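Local coordinates for putative uncharacterized protein (Emericella nidulans, PDB 3PGB) that probably oxidises primary amines as a copper amine oxidase that carries a copper ion and a topaquinone cofactor in each subunit, at residues Y69-D74 and I107-P112; F84-L89 and T160-L165; H133-N138 and F146-V151; D403-F408 and H660-Q665. All coordinates share one frame; numbering follows the deposited sequence.

Contacts 1, 2 and 3 meet on one small antiparallel sheet, whereas contact 4 lies closer to the centre of the chain, in loops of the enzyme domain. Contact 3 is the buried pairing of strands 131-138 and 145-152; contact 1 sits on the neighbouring strand 102-110 and contact 2 on strand 161-164. Those two flanking contacts are partly buried and bring in the ends of helix 73-84, one through leucine packing and a water, the other through a shared carboxylate beside an indole. From contact 3 a polar face reaches contact 4, where Asp148 OD1 lies 2.9 Å from His660 NE2, a probable hydrogen bond. Contact 4 itself relies on packing and one water.

Contact 1 (Y69-D74 and I107-P112); sequences YGLTDD and IELHRP
Gly70 and Leu109 bring the two backbones closest, their CA atoms 4.9 Å apart, where the loop ahead of helix 73-84 passes strand 102-110. The touching parts run 134° apart in direction, and no direct backbone bond joins them; instead one water accepts from both Leu71 N (3.1 Å from its oxygen) and Leu109 N, satisfying two amides at once. Leu71 carries most of the packing. With CG beside its backbone N (chi1 -63°), the side chain reaches over to the strand and lays its branch point and one methyl on the main chain: CG lies 3.3 Å from Leu109 N, and CD1 touches the carbonyl carbon of Glu108. CD1 also meets the methyl CG2 of Ile107 at 3.8 Å, while CD2 comes against CD1 of Leu109. That second leucine points at the loop and sets its CB 3.7 Å from Gly70 CA, with CD2 near the N of Gly70. Gly70 holds an extended conformation at positive phi (159°), open mainly to glycine. Next in the segment, Thr72 occupies the N-cap of helix 73-84, whose Val79, Ala80 and Leu83 pack on Ile107. The helix entrance is thus held to the strand by dispersion between leucines and backbone, with the water taking up the polarity of the two amides.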
loop_
_atom_site.group_PDB
_atom_site.type_symbol
_atom_site.label_atom_id
_atom_site.label_comp_id
_atom_site.label_asym_id
_atom_site.label_seq_id
_atom_site.Cartn_x
_atom_site.Cartn_y
_atom_site.Cartn_z
ATOM N N TYR A 69 12.911 -26.971 9.265
ATOM C CA TYR A 69 11.522 -27.194 8.829
ATOM C C TYR A 69 10.633 -27.869 9.869
ATOM O O TYR A 69 9.556 -27.374 10.186
ATOM C CB TYR A 69 11.460 -27.984 7.512
ATOM C CG TYR A 69 10.042 -28.233 7.043
ATOM C CD1 TYR A 69 9.313 -27.232 6.415
ATOM C CD2 TYR A 69 9.423 -29.459 7.248
ATOM C CE1 TYR A 69 8.015 -27.443 5.991
ATOM C CE2 TYR A 69 8.113 -29.682 6.827
ATOM C CZ TYR A 69 7.419 -28.670 6.200
ATOM O OH TYR A 69 6.128 -28.876 5.777
ATOM N N GLY A 70 11.079 -29.009 10.380
ATOM C CA GLY A 70 10.290 -29.772 11.330
ATOM C C GLY A 70 10.703 -31.223 11.414
ATOM O O GLY A 70 11.629 -31.661 10.724
ATOM N N LEU A 71 10.005 -31.967 12.265
ATOM C CA LEU A 71 10.271 -33.393 12.444
ATOM C C LEU A 71 9.703 -34.186 11.275
ATOM O O LEU A 71 8.657 -33.842 10.740
ATOM C CB LEU A 71 9.646 -33.896 13.752
ATOM C CG LEU A 71 10.179 -33.278 15.048
ATOM C CD1 LEU A 71 9.283 -33.641 16.230
ATOM C CD2 LEU A 71 11.612 -33.706 15.306
ATOM N N THR A 72 10.396 -35.247 10.877
ATOM C CA THR A 72 9.820 -36.207 9.942
ATOM C C THR A 72 8.774 -37.030 10.688
ATOM O O THR A 72 8.765 -37.077 11.920
ATOM C CB THR A 72 10.872 -37.167 9.383
ATOM O OG1 THR A 72 11.452 -37.911 10.461
ATOM C CG2 THR A 72 11.966 -36.402 8.625
ATOM N N ASP A 73 7.893 -37.680 9.944
ATOM C CA ASP A 73 6.851 -38.502 10.551
ATOM C C ASP A 73 7.409 -39.570 11.495
ATOM O O ASP A 73 6.887 -39.766 12.592
ATOM C CB ASP A 73 5.992 -39.140 9.459
ATOM C CG ASP A 73 5.016 -38.151 8.840
ATOM O OD1 ASP A 73 5.107 -36.942 9.159
ATOM O OD2 ASP A 73 4.152 -38.580 8.046
ATOM N N ASP A 74 8.474 -40.241 11.068
ATOM C CA ASP A 74 9.102 -41.289 11.865
ATOM C C ASP A 74 9.643 -40.734 13.185
ATOM O O ASP A 74 9.404 -41.308 14.248
ATOM C CB ASP A 74 10.231 -41.974 11.072
ATOM C CG ASP A 74 9.710 -42.862 9.934
ATOM O OD1 ASP A 74 8.476 -42.984 9.767
ATOM O OD2 ASP A 74 10.545 -43.443 9.201
ATOM N N ILE A 107 4.733 -32.032 20.109
ATOM C CA ILE A 107 6.033 -32.604 19.783
ATOM C C ILE A 107 6.457 -31.984 18.464
ATOM O O ILE A 107 5.758 -32.121 17.454
ATOM C CB ILE A 107 5.978 -34.134 19.626
ATOM C CG1 ILE A 107 5.388 -34.792 20.875
ATOM C CG2 ILE A 107 7.356 -34.678 19.377
ATOM C CD1 ILE A 107 5.241 -36.296 20.754
ATOM N N GLU A 108 7.589 -31.290 18.475
ATOM C CA GLU A 108 8.087 -30.611 17.283
ATOM C C GLU A 108 9.608 -30.578 17.281
ATOM O O GLU A 108 10.239 -30.904 18.283
ATOM C CB GLU A 108 7.551 -29.179 17.218
ATOM C CG GLU A 108 8.050 -28.276 18.354
ATOM C CD GLU A 108 7.695 -26.818 18.160
ATOM O OE1 GLU A 108 6.820 -26.518 17.314
ATOM O OE2 GLU A 108 8.297 -25.971 18.858
ATOM N N LEU A 109 10.183 -30.174 16.152
ATOM C CA LEU A 109 11.620 -29.999 16.053
ATOM C C LEU A 109 12.007 -28.796 16.880
ATOM O O LEU A 109 11.418 -27.722 16.744
ATOM C CB LEU A 109 12.059 -29.774 14.600
ATOM C CG LEU A 109 13.561 -29.537 14.382
ATOM C CD1 LEU A 109 14.351 -30.806 14.657
ATOM C CD2 LEU A 109 13.849 -29.020 12.971
ATOM N N HIS A 110 12.992 -28.976 17.747
ATOM C CA HIS A 110 13.622 -27.838 18.378
ATOM C C HIS A 110 14.524 -27.234 17.323
ATOM O O HIS A 110 15.400 -27.919 16.807
ATOM C CB HIS A 110 14.436 -28.261 19.595
ATOM C CG HIS A 110 15.217 -27.144 20.207
ATOM N ND1 HIS A 110 14.645 -26.197 21.027
ATOM C CD2 HIS A 110 16.527 -26.819 20.114
ATOM C CE1 HIS A 110 15.569 -25.340 21.418
ATOM N NE2 HIS A 110 16.720 -25.696 20.879
ATOM N N ARG A 111 14.302 -25.969 16.981
ATOM C CA ARG A 111 15.137 -25.308 15.977
ATOM C C ARG A 111 16.535 -25.082 16.519
ATOM O O ARG A 111 16.696 -24.636 17.656
ATOM C CB ARG A 111 14.527 -23.984 15.527
ATOM C CG ARG A 111 13.493 -24.158 14.445
ATOM C CD ARG A 111 12.678 -22.900 14.243
ATOM N NE ARG A 111 11.491 -23.163 13.429
ATOM C CZ ARG A 111 10.495 -22.302 13.240
ATOM N NH1 ARG A 111 10.527 -21.097 13.796
ATOM N NH2 ARG A 111 9.458 -22.652 12.488
ATOM N N PRO A 112 17.554 -25.400 15.712
ATOM C CA PRO A 112 18.917 -25.262 16.194
ATOM C C PRO A 112 19.313 -23.801 16.357
ATOM O O PRO A 112 18.767 -22.926 15.687
ATOM C CB PRO A 112 19.753 -25.938 15.102
ATOM C CG PRO A 112 18.942 -25.844 13.889
ATOM C CD PRO A 112 17.508 -25.900 14.328
HETATM O O HOH W 1 7.980 -30.364 14.060
#

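Contact 2 (F84-L89 and T160-L165); sequences FGRPEL and TTWEPL
Glu88 OE2 is gripped by two donors, Arg86 NH1 from its own segment and Trp162 NE1 from the strand. The indole bond is 2.8 Å from Trp162 NE1 to Glu88 OE2, with an N-H...O angle of 151°; it uses the anti lone pair of the oxygen, which lies in the indole plane. Carboxylate and ring are only 17° apart, so the acid continues the flat indole at its edge. Arg86 NH1 arrives on the syn side, 2.6 Å from Glu88 OE2 in a salt bridge, and comes from out of the carboxylate plane. The folded chain of Glu88, with CG between the backbone N and the carbonyl carbon and a second bend at chi2, sets the acid between these partners. Leu89 N bonds back to Arg86 O, closing the turn that follows helix 73-84. This turn packs on strand 161-164, a strand of the small antiparallel sheet, paired with strand 145-152, so the indole ties the helix exit to the sheet. Leu89 CD2 sits over one face of the indole in a CH-pi contact, 4.0 Å from the centroid of the six-membered ring of Trp162. The guanidinium of Arg86 is turned 71° from the indole, and CD1 of Trp162 lies over its face, 4.0 Å from NH1. Trp82 of helix 73-84 and Ile149 and Val151 of the adjoining strand also touch Trp162.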
loop_
_atom_site.group_PDB
_atom_site.type_symbol
_atom_site.label_atom_id
_atom_site.label_comp_id
_atom_site.label_asym_id
_atom_site.label_seq_id
_atom_site.Cartn_x
_atom_site.Cartn_y
_atom_site.Cartn_z
ATOM N N PHE A 84 6.045 -41.992 26.157
ATOM C CA PHE A 84 5.099 -42.828 26.899
ATOM C C PHE A 84 5.807 -43.932 27.672
ATOM O O PHE A 84 5.278 -44.423 28.669
ATOM C CB PHE A 84 4.024 -43.417 25.975
ATOM C CG PHE A 84 3.003 -42.408 25.524
ATOM C CD1 PHE A 84 2.109 -41.860 26.432
ATOM C CD2 PHE A 84 2.950 -41.991 24.207
ATOM C CE1 PHE A 84 1.179 -40.929 26.034
ATOM C CE2 PHE A 84 2.019 -41.057 23.800
ATOM C CZ PHE A 84 1.130 -40.527 24.716
ATOM N N GLY A 85 7.000 -44.307 27.216
ATOM C CA GLY A 85 7.836 -45.276 27.915
ATOM C C GLY A 85 8.713 -44.658 28.996
ATOM O O GLY A 85 9.596 -45.319 29.530
ATOM N N ARG A 86 8.485 -43.386 29.311
ATOM C CA ARG A 86 9.155 -42.738 30.429
ATOM C C ARG A 86 8.163 -42.655 31.585
ATOM O O ARG A 86 7.278 -41.801 31.570
ATOM C CB ARG A 86 9.677 -41.343 30.037
ATOM C CG ARG A 86 10.980 -41.339 29.226
ATOM C CD ARG A 86 11.999 -42.261 29.865
ATOM N NE ARG A 86 13.377 -42.064 29.420
ATOM C CZ ARG A 86 14.354 -41.506 30.137
ATOM N NH1 ARG A 86 14.137 -41.030 31.360
ATOM N NH2 ARG A 86 15.571 -41.412 29.614
ATOM N N PRO A 87 8.293 -43.556 32.583
ATOM C CA PRO A 87 7.320 -43.565 33.687
ATOM C C PRO A 87 7.359 -42.320 34.578
ATOM O O PRO A 87 6.327 -41.942 35.124
ATOM C CB PRO A 87 7.678 -44.832 34.482
ATOM C CG PRO A 87 9.050 -45.178 34.076
ATOM C CD PRO A 87 9.232 -44.689 32.674
ATOM N N GLU A 88 8.521 -41.688 34.715
ATOM C CA GLU A 88 8.611 -40.436 35.473
ATOM C C GLU A 88 7.679 -39.346 34.934
ATOM O O GLU A 88 7.178 -38.526 35.699
ATOM C CB GLU A 88 10.053 -39.910 35.535
ATOM C CG GLU A 88 10.640 -39.343 34.236
ATOM C CD GLU A 88 11.270 -40.397 33.338
ATOM O OE1 GLU A 88 11.039 -41.610 33.566
ATOM O OE2 GLU A 88 12.000 -40.004 32.396
ATOM N N LEU A 89 7.456 -39.338 33.623
ATOM C CA LEU A 89 6.543 -38.382 33.001
ATOM C C LEU A 89 5.092 -38.812 33.168
ATOM O O LEU A 89 4.194 -37.983 33.119
ATOM C CB LEU A 89 6.865 -38.227 31.513
ATOM C CG LEU A 89 8.241 -37.659 31.189
ATOM C CD1 LEU A 89 8.434 -37.594 29.680
ATOM C CD2 LEU A 89 8.421 -36.282 31.834
ATOM N N THR A 160 19.288 -41.263 23.975
ATOM C CA THR A 160 18.280 -40.209 24.067
ATOM C C THR A 160 17.830 -39.935 25.509
ATOM O O THR A 160 17.542 -40.859 26.278
ATOM C CB THR A 160 17.050 -40.532 23.182
ATOM O OG1 THR A 160 17.412 -40.402 21.803
ATOM C CG2 THR A 160 15.887 -39.589 23.482
ATOM N N THR A 161 17.773 -38.649 25.851
ATOM C CA THR A 161 17.357 -38.192 27.174
ATOM C C THR A 161 16.287 -37.106 27.043
ATOM O O THR A 161 15.977 -36.668 25.937
ATOM C CB THR A 161 18.548 -37.592 27.941
ATOM O OG1 THR A 161 18.988 -36.398 27.287
ATOM C CG2 THR A 161 19.706 -38.574 28.002
ATOM N N TRP A 162 15.720 -36.690 28.176
ATOM C CA TRP A 162 14.919 -35.465 28.243
ATOM C C TRP A 162 15.412 -34.567 29.364
ATOM O O TRP A 162 16.069 -35.029 30.289
ATOM C CB TRP A 162 13.426 -35.760 28.402
ATOM C CG TRP A 162 12.954 -36.141 29.779
ATOM C CD1 TRP A 162 12.803 -37.403 30.268
ATOM C CD2 TRP A 162 12.512 -35.255 30.815
ATOM N NE1 TRP A 162 12.320 -37.361 31.553
ATOM C CE2 TRP A 162 12.126 -36.054 31.911
ATOM C CE3 TRP A 162 12.412 -33.864 30.928
ATOM C CZ2 TRP A 162 11.655 -35.508 33.110
ATOM C CZ3 TRP A 162 11.946 -33.321 32.117
ATOM C CH2 TRP A 162 11.573 -34.143 33.192
ATOM N N GLU A 163 15.117 -33.277 29.252
ATOM C CA GLU A 163 15.433 -32.317 30.309
ATOM C C GLU A 163 14.561 -31.075 30.178
ATOM O O GLU A 163 14.022 -30.805 29.104
ATOM C CB GLU A 163 16.921 -31.927 30.287
ATOM C CG GLU A 163 17.392 -31.248 29.003
ATOM C CD GLU A 163 18.900 -30.969 28.981
ATOM O OE1 GLU A 163 19.306 -29.927 28.406
ATOM O OE2 GLU A 163 19.678 -31.785 29.535
ATOM N N PRO A 164 14.412 -30.317 31.274
ATOM C CA PRO A 164 13.745 -29.020 31.194
ATOM C C PRO A 164 14.419 -28.093 30.181
ATOM O O PRO A 164 15.634 -28.163 29.996
ATOM C CB PRO A 164 13.899 -28.462 32.612
ATOM C CG PRO A 164 14.041 -29.666 33.477
ATOM C CD PRO A 164 14.815 -30.643 32.656
ATOM N N LEU A 165 13.622 -27.251 29.528
ATOM C CA LEU A 165 14.118 -26.269 28.566
ATOM C C LEU A 165 13.816 -24.875 29.092
ATOM O O LEU A 165 12.655 -24.481 29.147
ATOM C CB LEU A 165 13.431 -26.471 27.205
ATOM C CG LEU A 165 13.794 -25.494 26.076
ATOM C CD1 LEU A 165 15.270 -25.574 25.761
ATOM C CD2 LEU A 165 12.970 -25.749 24.824
#

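Contact 3 (H133-N138 and F146-V151); sequences HVRLNN and FADILV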
loop_
_atom_site.group_PDB
_atom_site.type_symbol
_atom_site.label_atom_id
_atom_site.label_comp_id
_atom_site.label_asym_id
_atom_site.label_seq_id
_atom_site.Cartn_x
_atom_site.Cartn_y
_atom_site.Cartn_z
ATOM N N HIS A 133 11.537 -30.532 20.586
ATOM C CA HIS A 133 10.942 -29.702 21.620
ATOM C C HIS A 133 9.587 -30.326 21.944
ATOM O O HIS A 133 8.770 -30.552 21.049
ATOM C CB HIS A 133 10.797 -28.257 21.130
ATOM C CG HIS A 133 9.973 -27.387 22.030
ATOM N ND1 HIS A 133 9.080 -26.454 21.545
ATOM C CD2 HIS A 133 9.896 -27.316 23.380
ATOM C CE1 HIS A 133 8.492 -25.843 22.560
ATOM N NE2 HIS A 133 8.970 -26.346 23.684
ATOM N N VAL A 134 9.367 -30.645 23.215
ATOM C CA VAL A 134 8.112 -31.251 23.642
ATOM C C VAL A 134 7.455 -30.389 24.711
ATOM O O VAL A 134 8.139 -29.788 25.540
ATOM C CB VAL A 134 8.325 -32.688 24.160
ATOM C CG1 VAL A 134 7.028 -33.258 24.733
ATOM C CG2 VAL A 134 8.843 -33.578 23.046
ATOM N N ARG A 135 6.127 -30.309 24.654
ATOM C CA ARG A 135 5.325 -29.631 25.666
ATOM C C ARG A 135 4.362 -30.603 26.309
ATOM O O ARG A 135 3.636 -31.318 25.615
ATOM C CB ARG A 135 4.506 -28.500 25.062
ATOM C CG ARG A 135 5.313 -27.282 24.718
ATOM C CD ARG A 135 4.495 -26.009 24.837
ATOM N NE ARG A 135 4.737 -25.141 23.691
ATOM C CZ ARG A 135 3.906 -24.963 22.668
ATOM N NH1 ARG A 135 2.717 -25.565 22.619
ATOM N NH2 ARG A 135 4.268 -24.155 21.680
ATOM N N LEU A 136 4.338 -30.600 27.636
ATOM C CA LEU A 136 3.456 -31.472 28.385
ATOM C C LEU A 136 2.401 -30.642 29.091
ATOM O O LEU A 136 2.708 -29.595 29.657
ATOM C CB LEU A 136 4.261 -32.287 29.400
ATOM C CG LEU A 136 5.417 -33.104 28.814
ATOM C CD1 LEU A 136 6.331 -33.637 29.918
ATOM C CD2 LEU A 136 4.881 -34.232 27.948
ATOM N N ASN A 137 1.154 -31.103 29.033
ATOM C CA ASN A 137 0.078 -30.522 29.826
ATOM C C ASN A 137 -0.108 -31.404 31.044
ATOM O O ASN A 137 -0.714 -32.470 30.964
ATOM C CB ASN A 137 -1.211 -30.433 29.005
ATOM C CG ASN A 137 -2.278 -29.566 29.667
ATOM O OD1 ASN A 137 -2.095 -29.066 30.782
ATOM N ND2 ASN A 137 -3.400 -29.386 28.979
ATOM N N ASN A 138 0.457 -30.980 32.166
ATOM C CA ASN A 138 0.375 -31.748 33.409
ATOM C C ASN A 138 -0.837 -31.347 34.232
ATOM O O ASN A 138 -0.815 -30.315 34.886
ATOM C CB ASN A 138 1.643 -31.553 34.239
ATOM C CG ASN A 138 2.839 -32.223 33.625
ATOM O OD1 ASN A 138 2.806 -33.415 33.343
ATOM N ND2 ASN A 138 3.911 -31.465 33.417
ATOM N N PHE A 146 2.083 -26.266 32.270
ATOM C CA PHE A 146 2.652 -26.641 30.979
ATOM C C PHE A 146 4.151 -26.770 31.165
ATOM O O PHE A 146 4.736 -26.032 31.940
ATOM C CB PHE A 146 2.335 -25.591 29.911
ATOM C CG PHE A 146 0.885 -25.558 29.505
ATOM C CD1 PHE A 146 0.334 -26.603 28.783
ATOM C CD2 PHE A 146 0.080 -24.482 29.836
ATOM C CE1 PHE A 146 -0.996 -26.584 28.406
ATOM C CE2 PHE A 146 -1.253 -24.453 29.462
ATOM C CZ PHE A 146 -1.794 -25.506 28.748
ATOM N N ALA A 147 4.768 -27.717 30.467
ATOM C CA ALA A 147 6.191 -27.983 30.640
ATOM C C ALA A 147 6.921 -28.087 29.298
ATOM O O ALA A 147 6.700 -29.031 28.542
ATOM C CB ALA A 147 6.385 -29.263 31.450
ATOM N N ASP A 148 7.786 -27.111 29.021
ATOM C CA ASP A 148 8.686 -27.165 27.872
ATOM C C ASP A 148 9.919 -28.011 28.211
ATOM O O ASP A 148 10.643 -27.707 29.166
ATOM C CB ASP A 148 9.135 -25.753 27.466
ATOM C CG ASP A 148 8.017 -24.929 26.850
ATOM O OD1 ASP A 148 7.683 -23.862 27.411
ATOM O OD2 ASP A 148 7.482 -25.329 25.796
ATOM N N ILE A 149 10.163 -29.060 27.424
ATOM C CA ILE A 149 11.338 -29.930 27.613
ATOM C C ILE A 149 12.067 -30.177 26.279
ATOM O O ILE A 149 11.520 -29.899 25.214
ATOM C CB ILE A 149 10.946 -31.287 28.276
ATOM C CG1 ILE A 149 10.000 -32.088 27.381
ATOM C CG2 ILE A 149 10.272 -31.051 29.612
ATOM C CD1 ILE A 149 9.618 -33.442 27.944
ATOM N N LEU A 150 13.299 -30.682 26.350
ATOM C CA LEU A 150 14.063 -31.082 25.161
ATOM C C LEU A 150 14.252 -32.590 25.147
ATOM O O LEU A 150 14.715 -33.161 26.137
ATOM C CB LEU A 150 15.450 -30.439 25.142
ATOM C CG LEU A 150 15.675 -29.114 24.415
ATOM C CD1 LEU A 150 17.180 -28.898 24.223
ATOM C CD2 LEU A 150 14.956 -29.056 23.075
ATOM N N VAL A 151 13.916 -33.229 24.027
ATOM C CA VAL A 151 14.134 -34.664 23.864
ATOM C C VAL A 151 15.161 -34.907 22.761
ATOM O O VAL A 151 14.943 -34.544 21.600
ATOM C CB VAL A 151 12.832 -35.401 23.535
ATOM C CG1 VAL A 151 13.110 -36.876 23.259
ATOM C CG2 VAL A 151 11.830 -35.240 24.679
#
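Segments 133-138 and 146-151 of strands 131-138 and 145-152 run antiparallel, their axes 4.6 Å apart at closest, with Val134-Ile149 and Leu136-Ala147 as hydrogen-bonded pairs and His133-Leu150, Arg135-Asp148 and Asn137-Phe146 as non-hydrogen-bonded ones. On the polar face Asp148 OD2 accepts from His133 NE2 at 2.8 Å; the oxygen lies in the imidazole plane, but the donor comes from above the carboxylate. Arg135 runs alongside the same acid, its NE 3.5 Å from Asp148 OD2 in a long salt bridge, while NH2 pairs with Asp361. His133 ND1 meets Glu108. Asn137, its OD1 bonded to Asn179, sets CG 3.5 Å from Phe146 CE1. On the other face Val134 CB lies 3.7 Å from Ile149 CG1, which sits between its backbone N and carbonyl carbon (chi1 63°); the Leu136 and Ile149 side chains cross at about a right angle, CD1 to CD1, and Val79 and Leu83 of helix 73-84 pack on Val134. The arrangement is an antiparallel beta hairpin, with one apolar face under a helix and a largely polar face toward the enzyme domain.

Contact 4 (D403-F408 and H660-Q665); sequences DSYYGF and HPYNSQ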
loop_
_atom_site.group_PDB
_atom_site.type_symbol
_atom_site.label_atom_id
_atom_site.label_comp_id
_atom_site.label_asym_id
_atom_site.label_seq_id
_atom_site.Cartn_x
_atom_site.Cartn_y
_atom_site.Cartn_z
ATOM N N ASP A 403 -2.646 -15.099 19.512
ATOM C CA ASP A 403 -3.098 -16.229 18.691
ATOM C C ASP A 403 -2.216 -17.479 18.685
ATOM O O ASP A 403 -2.697 -18.558 18.349
ATOM C CB ASP A 403 -3.335 -15.772 17.245
ATOM C CG ASP A 403 -4.671 -15.079 17.063
ATOM O OD1 ASP A 403 -5.651 -15.465 17.742
ATOM O OD2 ASP A 403 -4.742 -14.154 16.225
ATOM N N SER A 404 -0.943 -17.356 19.049
ATOM C CA SER A 404 -0.068 -18.527 19.048
ATOM C C SER A 404 -0.455 -19.521 20.147
ATOM O O SER A 404 -0.034 -20.672 20.109
ATOM C CB SER A 404 1.402 -18.129 19.162
ATOM O OG SER A 404 1.716 -17.691 20.458
ATOM N N TYR A 405 -1.255 -19.078 21.114
ATOM C CA TYR A 405 -1.876 -19.981 22.087
ATOM C C TYR A 405 -2.723 -21.024 21.354
ATOM O O TYR A 405 -2.642 -22.218 21.645
ATOM C CB TYR A 405 -2.750 -19.189 23.067
ATOM C CG TYR A 405 -3.556 -20.050 24.020
ATOM C CD1 TYR A 405 -2.979 -20.571 25.175
ATOM C CD2 TYR A 405 -4.895 -20.340 23.768
ATOM C CE1 TYR A 405 -3.714 -21.365 26.057
ATOM C CE2 TYR A 405 -5.639 -21.137 24.648
ATOM C CZ TYR A 405 -5.037 -21.647 25.785
ATOM O OH TYR A 405 -5.757 -22.430 26.656
ATOM N N TYR A 406 -3.531 -20.566 20.404
ATOM C CA TYR A 406 -4.351 -21.461 19.594
ATOM C C TYR A 406 -3.485 -22.090 18.513
ATOM O O TYR A 406 -3.669 -23.264 18.164
ATOM C CB TYR A 406 -5.531 -20.703 18.990
ATOM C CG TYR A 406 -6.425 -20.087 20.042
ATOM C CD1 TYR A 406 -6.301 -18.747 20.391
ATOM C CD2 TYR A 406 -7.374 -20.859 20.719
ATOM C CE1 TYR A 406 -7.108 -18.184 21.370
ATOM C CE2 TYR A 406 -8.192 -20.304 21.697
ATOM C CZ TYR A 406 -8.053 -18.967 22.022
ATOM O OH TYR A 406 -8.856 -18.404 22.999
ATOM N N GLY A 407 -2.533 -21.298 18.010
ATOM C CA GLY A 407 -1.584 -21.730 16.990
ATOM C C GLY A 407 -2.035 -21.371 15.586
ATOM O O GLY A 407 -3.187 -21.565 15.245
ATOM N N PHE A 408 -1.122 -20.850 14.770
ATOM C CA PHE A 408 -1.387 -20.625 13.344
ATOM C C PHE A 408 -1.297 -21.918 12.518
ATOM O O PHE A 408 -2.059 -22.111 11.573
ATOM C CB PHE A 408 -0.412 -19.582 12.777
ATOM C CG PHE A 408 -0.756 -18.173 13.157
ATOM C CD1 PHE A 408 -1.510 -17.380 12.307
ATOM C CD2 PHE A 408 -0.348 -17.645 14.375
ATOM C CE1 PHE A 408 -1.845 -16.081 12.653
ATOM C CE2 PHE A 408 -0.686 -16.345 14.726
ATOM C CZ PHE A 408 -1.438 -15.566 13.856
ATOM N N HIS A 660 5.763 -16.309 23.572
ATOM C CA HIS A 660 5.552 -17.696 23.934
ATOM C C HIS A 660 4.048 -17.921 23.952
ATOM O O HIS A 660 3.303 -17.033 24.383
ATOM C CB HIS A 660 6.134 -17.968 25.310
ATOM C CG HIS A 660 6.131 -19.411 25.699
ATOM N ND1 HIS A 660 4.991 -20.072 26.102
ATOM C CD2 HIS A 660 7.135 -20.316 25.765
ATOM C CE1 HIS A 660 5.291 -21.326 26.391
ATOM N NE2 HIS A 660 6.586 -21.500 26.192
ATOM N N PRO A 661 3.584 -19.099 23.482
ATOM C CA PRO A 661 2.146 -19.363 23.387
ATOM C C PRO A 661 1.368 -19.202 24.688
ATOM O O PRO A 661 0.208 -18.790 24.652
ATOM C CB PRO A 661 2.085 -20.825 22.938
ATOM C CG PRO A 661 3.344 -21.058 22.253
ATOM C CD PRO A 661 4.369 -20.231 22.951
ATOM N N TYR A 662 1.996 -19.533 25.813
ATOM C CA TYR A 662 1.329 -19.482 27.114
ATOM C C TYR A 662 1.698 -18.249 27.935
ATOM O O TYR A 662 1.602 -18.282 29.171
ATOM C CB TYR A 662 1.631 -20.756 27.929
ATOM C CG TYR A 662 1.400 -22.052 27.190
ATOM C CD1 TYR A 662 0.274 -22.237 26.394
ATOM C CD2 TYR A 662 2.298 -23.100 27.303
ATOM C CE1 TYR A 662 0.065 -23.432 25.706
ATOM C CE2 TYR A 662 2.100 -24.297 26.622
ATOM C CZ TYR A 662 0.984 -24.455 25.827
ATOM O OH TYR A 662 0.787 -25.641 25.163
ATOM N N ASN A 663 2.112 -17.163 27.273
ATOM C CA ASN A 663 2.224 -15.866 27.958
ATOM C C ASN A 663 0.873 -15.505 28.605
ATOM O O ASN A 663 0.825 -14.940 29.693
ATOM C CB ASN A 663 2.665 -14.744 26.998
ATOM C CG ASN A 663 4.186 -14.720 26.731
ATOM O OD1 ASN A 663 4.948 -15.564 27.211
ATOM N ND2 ASN A 663 4.619 -13.736 25.953
ATOM N N SER A 664 -0.218 -15.853 27.929
ATOM C CA SER A 664 -1.579 -15.631 28.425
ATOM C C SER A 664 -1.913 -16.357 29.734
ATOM O O SER A 664 -2.878 -16.011 30.406
ATOM C CB SER A 664 -2.579 -16.103 27.370
ATOM O OG SER A 664 -2.442 -17.496 27.151
ATOM N N GLN A 665 -1.140 -17.384 30.073
ATOM C CA GLN A 665 -1.408 -18.181 31.266
ATOM C C GLN A 665 -0.888 -17.507 32.530
ATOM O O GLN A 665 -1.356 -17.807 33.626
ATOM C CB GLN A 665 -0.807 -19.586 31.127
ATOM C CG GLN A 665 -1.317 -20.362 29.918
ATOM C CD GLN A 665 -2.828 -20.459 29.876
ATOM O OE1 GLN A 665 -3.422 -21.349 30.492
ATOM N NE2 GLN A 665 -3.465 -19.539 29.142
HETATM O O HOH W 2 -4.692 -23.220 29.103
#
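Packing joins the two loops, most of it through Tyr405 and Pro661, whose CA atoms are 4.3 Å apart. Tyr405 CG stands opposite its backbone N (chi1 174°), which carries the ring along the turn 660-663: Tyr405 CB lies 3.4 Å from Pro661 O, which is near the ring plane, and CD1 meets Tyr662 CD1 at 3.9 Å, in the plane of the Tyr662 ring. Farther along, the side-chain amide of Gln665 crosses Tyr405, its NE2 3.6 Å from CE1, with the two planes 25° apart. Pro661 CB presses on Ser404 O at 3.5 Å, and Ser404 OG lies against Pro661 CA while it bonds to Glu384.

Polar links are indirect across the contact. A water accepts from Tyr405 OH (2.8 Å from its oxygen) and donates to Gln665 OE1, which Val180 N also binds. Within 660-665, Gln665 NE2 donates to Ser664 OG, and Tyr662 N to His660 ND1 at 3.1 Å in the imidazole plane, inside the type I beta turn from His660 to Asn663. His660 NE2 provides the tie to contact 3, through Asp148.

Segment 403-408 starts with Asp403, the predicted catalytic base of the copper amine oxidase domain, so the contact packs a loop behind that active-site residue.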